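Local coordinates for SusD superfamily protein (Bacteroides thetaiotaomicron VPI-5482, PDB 3HDX), which probably binds polysaccharide at the outer membrane as a SusD-family lipoprotein taking part in carbohydrate uptake, at residues S73-F78 against W458-D463; M147-A152 against S469-N474; T235-L240 against S322-N327. All blocks are in the same frame, centred on the assembly; numbering follows the deposited sequence. Where two conformers were deposited one is given.

Contact 1: S73-F78 against W458-D463; sequences SNWRRF and WPVSED
Ser-73 and Asn-74 pack against Ser-461 where two helix starts meet. The polar part is mostly water-borne. The direct bond from Ser-461 N to Ser-73 O is weak, at 3.5 Å and 131°. Water 1 strengthens this link: it donates to Ser-73 O and accepts from Trp-75 N and Ser-461 N. Water 2 joins Asn-74 ND2, Ser-461 OG and Asp-463 OD2. The CB of Ser-73 rests 3.3 Å from Pro-459 O, a close packing contact against a carbonyl, while its OG bonds back to Lys-70 O.

Each segment also organises its own helix start. Asn-74 turns CG anti to its N (chi1 -176°). Its OD1 then accepts from Arg-76 N at 2.9 Å, in the carbonyl plane, which makes an Asx turn. Ser-461 is an N-cap, with OG accepting from Asp-463 N at 3.2 Å.

The apolar contacts are small. Val-460 CG2 meets Trp-75 CZ3 at 3.8 Å, and CG1 lies over one face of the indole near its rim. Trp-129 of helix 104-129 packs edge-to-face on Trp-75.

Two waters thus complete a junction between the N-terminal and C-terminal family regions, where direct backbone bonding is slight.

Contact 2: M147-A152 against S469-N474; sequences MPRTDA and SQIEQN
Arg-149 crosses Ile-471 at about a right angle and reaches past it to the backbone of 472-474. Its CG lies 3.9 Å from Ile-471 CD1, and its CD is near Ile-471 CG2. The arginine chain then bends at chi3 (68°), which turns the guanidinium toward the carbonyl of Glu-472. NH1 donates to Glu-472 O at 2.8 Å, with an angle of 154° at the hydrogen. The acceptor lies near the guanidinium plane, but the donor is tilted 24° from the carbonyl plane. The N of Asn-474 also sits at the guanidinium edge. It is a donor itself, and it gives its hydrogen to Gln-473 OE1. Arg-149 NH2 is held by Asp-131 O and, through water 3, linked to Asn-474 ND2.

Both segments are irregular. The first leads from a loop into helix 152-169, with Asp-151 as its N-cap, and the second belongs to the C-terminal tail that follows helix 462-467. The contact therefore lays the tail of this SusD-family chain against a loop of the N-terminal family region.

At the other end, Pro-148 and Gln-470 lie side by side and point the same way. The ring CD of Pro-148 is 3.7 Å from Gln-470 OE1. Pro-148 CA makes a CA-H...O contact of 3.5 Å with Gln-470 O. The CB of Gln-470 rests against the carbonyl of selenomethionine Met-147, and its NE2 bonds to Ser-146 OG. Ile-471 CD1 comes within 3.5 Å of Met-147 O. Water 4 lies between the two ends of the contact. It donates to Gln-470 O and accepts from Arg-149 N, at 3.0 Å, and from Glu-472 N.

Contact 3: T235-L240 against S322-N327; sequences TSIADL and SYYVQN
This is an apolar contact between the first turn of helix 237-241 and the turn just before strand 325-326. Ile-237 meets Tyr-323 and Tyr-324, and Ala-238 meets Tyr-323, with no hydrogen bond between the segments. The strand pairs with 334-335 in a two-stranded antiparallel sheet, a small addition to a mainly helical SusD-family fold.

Ile-237 carries most of the contact. It crosses Tyr-323 obliquely and touches it with both branches. CG2 sits over one face of the phenol ring in a CH-pi contact, 4.0 Å from the ring centroid and 16° off the normal. CG1 is anti to the backbone N (chi1 -169°) and reaches the root of the ring, 3.5 Å from Tyr-323 CB. From there CD1 extends to the neighbouring tyrosine, 4.1 Å from Tyr-324 CE1. The CA of Ala-238 adds an oblique approach to Tyr-323 CE1 at 4.0 Å. An alanine in place of Tyr-323 would remove the ring, and Ile-237 CG2 would probably lose the aromatic face that covers it.

Tyr-324 is buried, and its hydroxyl bonds to Arg-422 O and Lys-337 NZ. These bonds tie the tip of the ring to other parts of the chain.

Each segment also has its own polar brace. Ser-236 is the N-cap of the helix, and its OG accepts from Asp-239 N at 3.1 Å. In the turn before the strand, Val-325 O accepts twice from Ser-322. The N gives one bond, and OG donates the other at 2.8 Å, in the carbonyl plane and on a lone pair.

Contacts 1 and 2 are neighbours, with centres about 12 Å apart. Both join the N-terminal family region to the C-terminal one. They touch directly: Gln-473 OE1 probably accepts from Val-460 N, and Gln-473 NE2 probably bonds to Glu-462 OE2. Contact 1 is buried, while contact 2 is only partly so, and both use bridging waters. Contact 2 adds a direct arginine-to-carbonyl bond. Contact 3 lies on the opposite side of the chain's centre, about 35 Å from contact 1 and about 43 Å from contact 2 between centres. It is also buried, but its chemistry is aliphatic on aromatic. Along the chain it is nested inside the loops closed by both others.

Contact 1: S73-F78 against W458-D463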
loop_
_atom_site.group_PDB
_atom_site.type_symbol
_atom_site.label_atom_id
_atom_site.label_comp_id
_atom_site.label_asym_id
_atom_site.label_seq_id
_atom_site.Cartn_x
_atom_site.Cartn_y
_atom_site.Cartn_z
ATOM N N SER A 73 -5.796 -7.033 14.558
ATOM C CA SER A 73 -4.805 -6.588 15.523
ATOM C C SER A 73 -3.711 -7.602 15.821
ATOM O O SER A 73 -2.722 -7.215 16.414
ATOM C CB SER A 73 -5.440 -6.158 16.863
ATOM O OG SER A 73 -5.771 -7.254 17.680
ATOM N N ASN A 74 -3.883 -8.862 15.435
ATOM C CA ASN A 74 -2.870 -9.903 15.645
ATOM C C ASN A 74 -1.887 -9.820 14.474
ATOM O O ASN A 74 -2.268 -10.054 13.349
ATOM C CB ASN A 74 -3.560 -11.282 15.719
ATOM C CG ASN A 74 -2.586 -12.410 16.029
ATOM O OD1 ASN A 74 -1.519 -12.492 15.430
ATOM N ND2 ASN A 74 -2.964 -13.301 16.951
ATOM N N TRP A 75 -0.618 -9.542 14.783
ATOM C CA TRP A 75 0.420 -9.361 13.769
ATOM C C TRP A 75 1.086 -10.641 13.220
ATOM O O TRP A 75 2.033 -10.556 12.473
ATOM C CB TRP A 75 1.480 -8.329 14.239
ATOM C CG TRP A 75 2.197 -8.703 15.502
ATOM C CD1 TRP A 75 2.588 -9.967 15.934
ATOM C CD2 TRP A 75 2.645 -7.795 16.504
ATOM N NE1 TRP A 75 3.240 -9.870 17.135
ATOM C CE2 TRP A 75 3.310 -8.557 17.499
ATOM C CE3 TRP A 75 2.563 -6.399 16.665
ATOM C CZ2 TRP A 75 3.852 -7.978 18.630
ATOM C CZ3 TRP A 75 3.122 -5.824 17.781
ATOM C CH2 TRP A 75 3.729 -6.615 18.769
ATOM N N ARG A 76 0.587 -11.832 13.591
ATOM C CA ARG A 76 1.236 -13.087 13.188
ATOM C C ARG A 76 1.517 -13.181 11.678
ATOM O O ARG A 76 2.587 -13.637 11.282
ATOM C CB ARG A 76 0.415 -14.296 13.702
ATOM C CG ARG A 76 1.065 -15.640 13.530
ATOM C CD ARG A 76 0.223 -16.821 14.078
ATOM N NE ARG A 76 0.948 -18.080 13.898
ATOM C CZ ARG A 76 1.726 -18.638 14.823
ATOM N NH1 ARG A 76 1.864 -18.075 16.015
ATOM N NH2 ARG A 76 2.359 -19.775 14.560
ATOM N N ARG A 77 0.530 -12.805 10.855
ATOM C CA ARG A 77 0.666 -12.882 9.416
ATOM C C ARG A 77 1.852 -12.091 8.849
ATOM O O ARG A 77 2.432 -12.486 7.847
ATOM C CB ARG A 77 -0.639 -12.500 8.716
ATOM C CG ARG A 77 -1.081 -11.066 8.961
ATOM C CD ARG A 77 -2.552 -10.838 8.566
ATOM N NE ARG A 77 -2.977 -9.446 8.741
ATOM C CZ ARG A 77 -3.347 -8.888 9.904
ATOM N NH1 ARG A 77 -3.281 -9.577 11.061
ATOM N NH2 ARG A 77 -3.787 -7.620 9.941
ATOM N N PHE A 78 2.221 -11.012 9.521
ATOM C CA PHE A 78 3.424 -10.265 9.136
ATOM C C PHE A 78 4.699 -11.027 9.486
ATOM O O PHE A 78 5.598 -11.105 8.669
ATOM C CB PHE A 78 3.389 -8.847 9.700
ATOM C CG PHE A 78 2.331 -8.017 9.052
ATOM C CD1 PHE A 78 2.625 -7.359 7.844
ATOM C CD2 PHE A 78 1.041 -7.968 9.540
ATOM C CE1 PHE A 78 1.646 -6.612 7.190
ATOM C CE2 PHE A 78 0.068 -7.235 8.856
ATOM C CZ PHE A 78 0.375 -6.573 7.708
ATOM N N TRP A 458 -2.815 0.530 16.186
ATOM C CA TRP A 458 -3.724 -0.538 16.586
ATOM C C TRP A 458 -3.255 -1.151 17.884
ATOM O O TRP A 458 -2.055 -1.170 18.201
ATOM C CB TRP A 458 -3.811 -1.652 15.519
ATOM C CG TRP A 458 -4.674 -1.257 14.399
ATOM C CD1 TRP A 458 -4.407 -0.293 13.440
ATOM C CD2 TRP A 458 -5.959 -1.801 14.084
ATOM N NE1 TRP A 458 -5.466 -0.223 12.559
ATOM C CE2 TRP A 458 -6.421 -1.146 12.911
ATOM C CE3 TRP A 458 -6.765 -2.804 14.673
ATOM C CZ2 TRP A 458 -7.690 -1.417 12.342
ATOM C CZ3 TRP A 458 -7.999 -3.097 14.081
ATOM C CH2 TRP A 458 -8.452 -2.400 12.932
ATOM N N PRO A 459 -4.200 -1.687 18.670
ATOM C CA PRO A 459 -3.770 -2.459 19.831
ATOM C C PRO A 459 -3.029 -3.738 19.386
ATOM O O PRO A 459 -3.221 -4.198 18.267
ATOM C CB PRO A 459 -5.091 -2.836 20.500
ATOM C CG PRO A 459 -6.122 -2.645 19.548
ATOM C CD PRO A 459 -5.658 -1.688 18.524
ATOM N N VAL A 460 -2.154 -4.235 20.261
ATOM C CA VAL A 460 -1.551 -5.544 20.133
ATOM C C VAL A 460 -2.611 -6.574 20.588
ATOM O O VAL A 460 -3.302 -6.378 21.581
ATOM C CB VAL A 460 -0.249 -5.651 20.978
ATOM C CG1 VAL A 460 0.372 -7.067 20.909
ATOM C CG2 VAL A 460 0.748 -4.601 20.515
ATOM N N SER A 461 -2.761 -7.652 19.836
ATOM C CA SER A 461 -3.731 -8.690 20.196
ATOM C C SER A 461 -3.382 -9.265 21.572
ATOM O O SER A 461 -2.216 -9.545 21.874
ATOM C CB SER A 461 -3.747 -9.821 19.176
ATOM O OG SER A 461 -4.491 -10.936 19.698
ATOM N N GLU A 462 -4.403 -9.428 22.408
ATOM C CA GLU A 462 -4.174 -9.994 23.751
ATOM C C GLU A 462 -3.632 -11.429 23.688
ATOM O O GLU A 462 -2.851 -11.824 24.555
ATOM C CB GLU A 462 -5.410 -9.795 24.646
ATOM C CG GLU A 462 -5.631 -8.246 25.057
ATOM C CD GLU A 462 -4.538 -7.588 25.981
ATOM O OE1 GLU A 462 -3.843 -8.352 26.708
ATOM O OE2 GLU A 462 -4.380 -6.300 26.011
ATOM N N ASP A 463 -3.937 -12.159 22.611
ATOM C CA ASP A 463 -3.373 -13.511 22.383
ATOM C C ASP A 463 -1.840 -13.456 22.275
ATOM O O ASP A 463 -1.142 -14.303 22.851
ATOM C CB ASP A 463 -3.943 -14.175 21.117
ATOM C CG ASP A 463 -5.457 -14.481 21.222
ATOM O OD1 ASP A 463 -5.989 -14.559 22.356
ATOM O OD2 ASP A 463 -6.098 -14.645 20.149
HETATM O O HOH W 1 -0.518 -8.091 17.561
HETATM O O HOH W 2 -5.679 -12.981 18.072
#

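Contact 2: M147-A152 against S469-N474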
loop_
_atom_site.group_PDB
_atom_site.type_symbol
_atom_site.label_atom_id
_atom_site.label_comp_id
_atom_site.label_asym_id
_atom_site.label_seq_id
_atom_site.Cartn_x
_atom_site.Cartn_y
_atom_site.Cartn_z
HETATM N N MSE A 147 11.466 -11.489 23.380
HETATM C CA MSE A 147 12.028 -10.150 23.299
HETATM C C MSE A 147 10.899 -9.128 23.331
HETATM O O MSE A 147 9.759 -9.465 22.970
HETATM C CB MSE A 147 12.852 -10.016 21.984
HETATM C CG MSE A 147 12.020 -10.100 20.710
HETATM SE SE MSE A 147 12.964 -9.660 19.100
HETATM C CE MSE A 147 13.495 -7.904 19.560
ATOM N N PRO A 148 11.203 -7.886 23.719
ATOM C CA PRO A 148 10.193 -6.873 23.720
ATOM C C PRO A 148 9.942 -6.317 22.297
ATOM O O PRO A 148 10.626 -6.638 21.317
ATOM C CB PRO A 148 10.785 -5.813 24.638
ATOM C CG PRO A 148 12.255 -5.917 24.353
ATOM C CD PRO A 148 12.509 -7.351 24.172
ATOM N N ARG A 149 8.948 -5.469 22.228
ATOM C CA ARG A 149 8.731 -4.647 21.042
ATOM C C ARG A 149 9.958 -3.736 20.908
ATOM O O ARG A 149 10.501 -3.226 21.918
ATOM C CB ARG A 149 7.445 -3.836 21.206
ATOM C CG ARG A 149 6.216 -4.722 21.325
ATOM C CD ARG A 149 4.986 -3.978 21.733
ATOM N NE ARG A 149 4.559 -3.073 20.673
ATOM C CZ ARG A 149 3.642 -2.129 20.795
ATOM N NH1 ARG A 149 3.000 -1.922 21.960
ATOM N NH2 ARG A 149 3.408 -1.340 19.756
ATOM N N THR A 150 10.417 -3.568 19.679
ATOM C CA THR A 150 11.576 -2.722 19.364
ATOM C C THR A 150 11.070 -1.358 18.929
ATOM O O THR A 150 10.061 -1.275 18.231
ATOM C CB THR A 150 12.420 -3.370 18.241
ATOM O OG1 THR A 150 12.752 -4.719 18.619
ATOM C CG2 THR A 150 13.719 -2.553 17.945
ATOM N N ASP A 151 11.791 -0.311 19.326
ATOM C CA ASP A 151 11.450 1.045 18.934
ATOM C C ASP A 151 11.211 1.120 17.404
ATOM O O ASP A 151 12.013 0.607 16.614
ATOM C CB ASP A 151 12.584 1.995 19.302
ATOM C CG ASP A 151 12.222 3.396 19.065
ATOM O OD1 ASP A 151 11.545 3.994 19.911
ATOM O OD2 ASP A 151 12.600 3.910 18.018
ATOM N N ALA A 152 10.104 1.733 17.011
ATOM C CA ALA A 152 9.732 1.860 15.592
ATOM C C ALA A 152 10.864 2.466 14.776
ATOM O O ALA A 152 11.088 2.016 13.663
ATOM C CB ALA A 152 8.476 2.705 15.443
ATOM N N SER A 469 5.382 -12.787 27.153
ATOM C CA SER A 469 5.319 -11.875 28.300
ATOM C C SER A 469 6.140 -10.583 28.177
ATOM O O SER A 469 5.861 -9.624 28.899
ATOM C CB SER A 469 5.704 -12.600 29.625
ATOM O OG SER A 469 7.066 -12.965 29.596
ATOM N N GLN A 470 7.123 -10.523 27.270
ATOM C CA GLN A 470 7.890 -9.274 27.128
ATOM C C GLN A 470 7.191 -8.264 26.227
ATOM O O GLN A 470 7.656 -7.138 26.163
ATOM C CB GLN A 470 9.292 -9.539 26.577
ATOM C CG GLN A 470 10.166 -10.382 27.524
ATOM C CD GLN A 470 11.639 -10.104 27.267
ATOM O OE1 GLN A 470 12.113 -8.969 27.437
ATOM N NE2 GLN A 470 12.347 -11.104 26.846
ATOM N N ILE A 471 6.106 -8.672 25.546
ATOM C CA ILE A 471 5.355 -7.788 24.633
ATOM C C ILE A 471 4.355 -6.976 25.441
ATOM O O ILE A 471 3.485 -7.549 26.086
ATOM C CB ILE A 471 4.590 -8.596 23.577
ATOM C CG1 ILE A 471 5.568 -9.412 22.730
ATOM C CG2 ILE A 471 3.758 -7.680 22.637
ATOM C CD1 ILE A 471 6.560 -8.543 22.003
ATOM N N GLU A 472 4.491 -5.651 25.409
ATOM C CA GLU A 472 3.647 -4.709 26.159
ATOM C C GLU A 472 2.575 -4.110 25.252
ATOM O O GLU A 472 2.812 -3.810 24.085
ATOM C CB GLU A 472 4.512 -3.568 26.736
ATOM C CG GLU A 472 3.790 -2.595 27.701
ATOM C CD GLU A 472 4.624 -1.363 28.064
ATOM O OE1 GLU A 472 5.665 -1.095 27.403
ATOM O OE2 GLU A 472 4.220 -0.655 29.005
ATOM N N GLN A 473 1.389 -3.913 25.802
ATOM C CA GLN A 473 0.326 -3.298 25.050
ATOM C C GLN A 473 0.652 -1.825 24.818
ATOM O O GLN A 473 1.379 -1.188 25.596
ATOM C CB GLN A 473 -0.986 -3.414 25.846
ATOM C CG GLN A 473 -2.237 -2.851 25.180
ATOM C CD GLN A 473 -2.483 -3.467 23.837
ATOM O OE1 GLN A 473 -1.980 -2.961 22.803
ATOM N NE2 GLN A 473 -3.142 -4.630 23.838
ATOM N N ASN A 474 0.096 -1.294 23.730
ATOM C CA ASN A 474 0.129 0.152 23.461
ATOM C C ASN A 474 -0.632 0.840 24.593
ATOM O O ASN A 474 -1.801 0.523 24.828
ATOM C CB ASN A 474 -0.582 0.435 22.140
ATOM C CG ASN A 474 -0.601 1.959 21.711
ATOM O OD1 ASN A 474 -0.708 2.929 22.490
ATOM N ND2 ASN A 474 -0.552 2.134 20.413
HETATM O O HOH W 3 0.343 -0.348 19.198
HETATM O O HOH W 4 7.235 -4.811 24.577
#

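Contact 3: T235-L240 against S322-N327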
loop_
_atom_site.group_PDB
_atom_site.type_symbol
_atom_site.label_atom_id
_atom_site.label_comp_id
_atom_site.label_asym_id
_atom_site.label_seq_id
_atom_site.Cartn_x
_atom_site.Cartn_y
_atom_site.Cartn_z
ATOM N N THR A 235 -1.655 6.592 -15.465
ATOM C CA THR A 235 -2.810 5.820 -15.908
ATOM C C THR A 235 -4.011 6.749 -16.158
ATOM O O THR A 235 -4.314 7.640 -15.342
ATOM C CB THR A 235 -3.147 4.710 -14.872
ATOM O OG1 THR A 235 -2.007 3.871 -14.651
ATOM C CG2 THR A 235 -4.346 3.860 -15.292
ATOM N N SER A 236 -4.668 6.556 -17.299
ATOM C CA SER A 236 -5.877 7.292 -17.607
ATOM C C SER A 236 -7.007 6.830 -16.688
ATOM O O SER A 236 -6.979 5.716 -16.106
ATOM C CB SER A 236 -6.292 7.039 -19.063
ATOM O OG SER A 236 -6.762 5.704 -19.249
ATOM N N ILE A 237 -8.022 7.674 -16.548
ATOM C CA ILE A 237 -9.160 7.304 -15.693
ATOM C C ILE A 237 -9.825 5.984 -16.152
ATOM O O ILE A 237 -10.202 5.162 -15.311
ATOM C CB ILE A 237 -10.183 8.466 -15.517
ATOM C CG1 ILE A 237 -11.185 8.120 -14.397
ATOM C CG2 ILE A 237 -10.873 8.796 -16.876
ATOM C CD1 ILE A 237 -10.574 7.934 -12.983
ATOM N N ALA A 238 -9.963 5.802 -17.468
ATOM C CA ALA A 238 -10.556 4.577 -18.003
ATOM C C ALA A 238 -9.709 3.360 -17.634
ATOM O O ALA A 238 -10.234 2.341 -17.183
ATOM C CB ALA A 238 -10.752 4.653 -19.520
ATOM N N ASP A 239 -8.404 3.469 -17.826
ATOM C CA ASP A 239 -7.473 2.347 -17.496
ATOM C C ASP A 239 -7.343 2.104 -15.994
ATOM O O ASP A 239 -7.083 0.978 -15.567
ATOM C CB ASP A 239 -6.095 2.557 -18.135
ATOM C CG ASP A 239 -6.090 2.362 -19.661
ATOM O OD1 ASP A 239 -7.045 1.756 -20.227
ATOM O OD2 ASP A 239 -5.106 2.790 -20.317
ATOM N N LEU A 240 -7.563 3.131 -15.193
ATOM C CA LEU A 240 -7.497 2.945 -13.756
ATOM C C LEU A 240 -8.667 2.122 -13.246
ATOM O O LEU A 240 -8.490 1.299 -12.361
ATOM C CB LEU A 240 -7.472 4.299 -13.042
ATOM C CG LEU A 240 -7.389 4.327 -11.517
ATOM C CD1 LEU A 240 -6.102 3.640 -11.013
ATOM C CD2 LEU A 240 -7.495 5.770 -11.023
ATOM N N SER A 322 -20.448 7.354 -12.902
ATOM C CA SER A 322 -19.268 8.174 -13.016
ATOM C C SER A 322 -18.135 7.145 -12.963
ATOM O O SER A 322 -18.381 5.942 -12.707
ATOM C CB SER A 322 -19.176 9.122 -11.833
ATOM O OG SER A 322 -19.138 8.388 -10.608
ATOM N N TYR A 323 -16.892 7.585 -13.140
ATOM C CA TYR A 323 -15.779 6.617 -13.122
ATOM C C TYR A 323 -15.516 5.963 -11.755
ATOM O O TYR A 323 -15.096 4.812 -11.710
ATOM C CB TYR A 323 -14.500 7.196 -13.705
ATOM C CG TYR A 323 -14.494 7.146 -15.213
ATOM C CD1 TYR A 323 -14.255 5.944 -15.875
ATOM C CD2 TYR A 323 -14.668 8.288 -15.986
ATOM C CE1 TYR A 323 -14.232 5.864 -17.289
ATOM C CE2 TYR A 323 -14.646 8.217 -17.399
ATOM C CZ TYR A 323 -14.412 7.012 -18.031
ATOM O OH TYR A 323 -14.396 6.958 -19.419
ATOM N N TYR A 324 -15.818 6.664 -10.671
ATOM C CA TYR A 324 -15.670 6.092 -9.322
ATOM C C TYR A 324 -16.913 5.491 -8.708
ATOM O O TYR A 324 -16.786 4.638 -7.830
ATOM C CB TYR A 324 -15.165 7.157 -8.357
ATOM C CG TYR A 324 -13.655 7.341 -8.251
ATOM C CD1 TYR A 324 -12.759 6.898 -9.232
ATOM C CD2 TYR A 324 -13.141 8.011 -7.140
ATOM C CE1 TYR A 324 -11.395 7.084 -9.088
ATOM C CE2 TYR A 324 -11.799 8.215 -6.995
ATOM C CZ TYR A 324 -10.921 7.757 -7.967
ATOM O OH TYR A 324 -9.567 7.900 -7.864
ATOM N N VAL A 325 -18.096 5.971 -9.111
ATOM C CA VAL A 325 -19.331 5.642 -8.417
ATOM C C VAL A 325 -20.481 5.326 -9.387
ATOM O O VAL A 325 -20.682 6.014 -10.382
ATOM C CB VAL A 325 -19.734 6.844 -7.511
ATOM C CG1 VAL A 325 -21.002 6.549 -6.740
ATOM C CG2 VAL A 325 -18.592 7.210 -6.543
ATOM N N GLN A 326 -21.261 4.322 -9.041
ATOM C CA GLN A 326 -22.459 3.927 -9.786
ATOM C C GLN A 326 -23.687 4.041 -8.888
ATOM O O GLN A 326 -23.585 4.239 -7.670
ATOM C CB GLN A 326 -22.315 2.510 -10.324
ATOM C CG GLN A 326 -21.409 2.426 -11.544
ATOM C CD GLN A 326 -21.268 1.038 -12.080
ATOM O OE1 GLN A 326 -22.180 0.200 -11.948
ATOM N NE2 GLN A 326 -20.173 0.800 -12.772
ATOM N N ASN A 327 -24.869 3.935 -9.509
ATOM C CA ASN A 327 -26.131 4.009 -8.774
ATOM C C ASN A 327 -26.328 5.350 -8.092
ATOM O O ASN A 327 -26.836 5.428 -6.947
ATOM C CB ASN A 327 -26.297 2.860 -7.770
ATOM C CG ASN A 327 -26.222 1.510 -8.388
ATOM O OD1 ASN A 327 -26.212 1.350 -9.605
ATOM N ND2 ASN A 327 -26.235 0.498 -7.530
#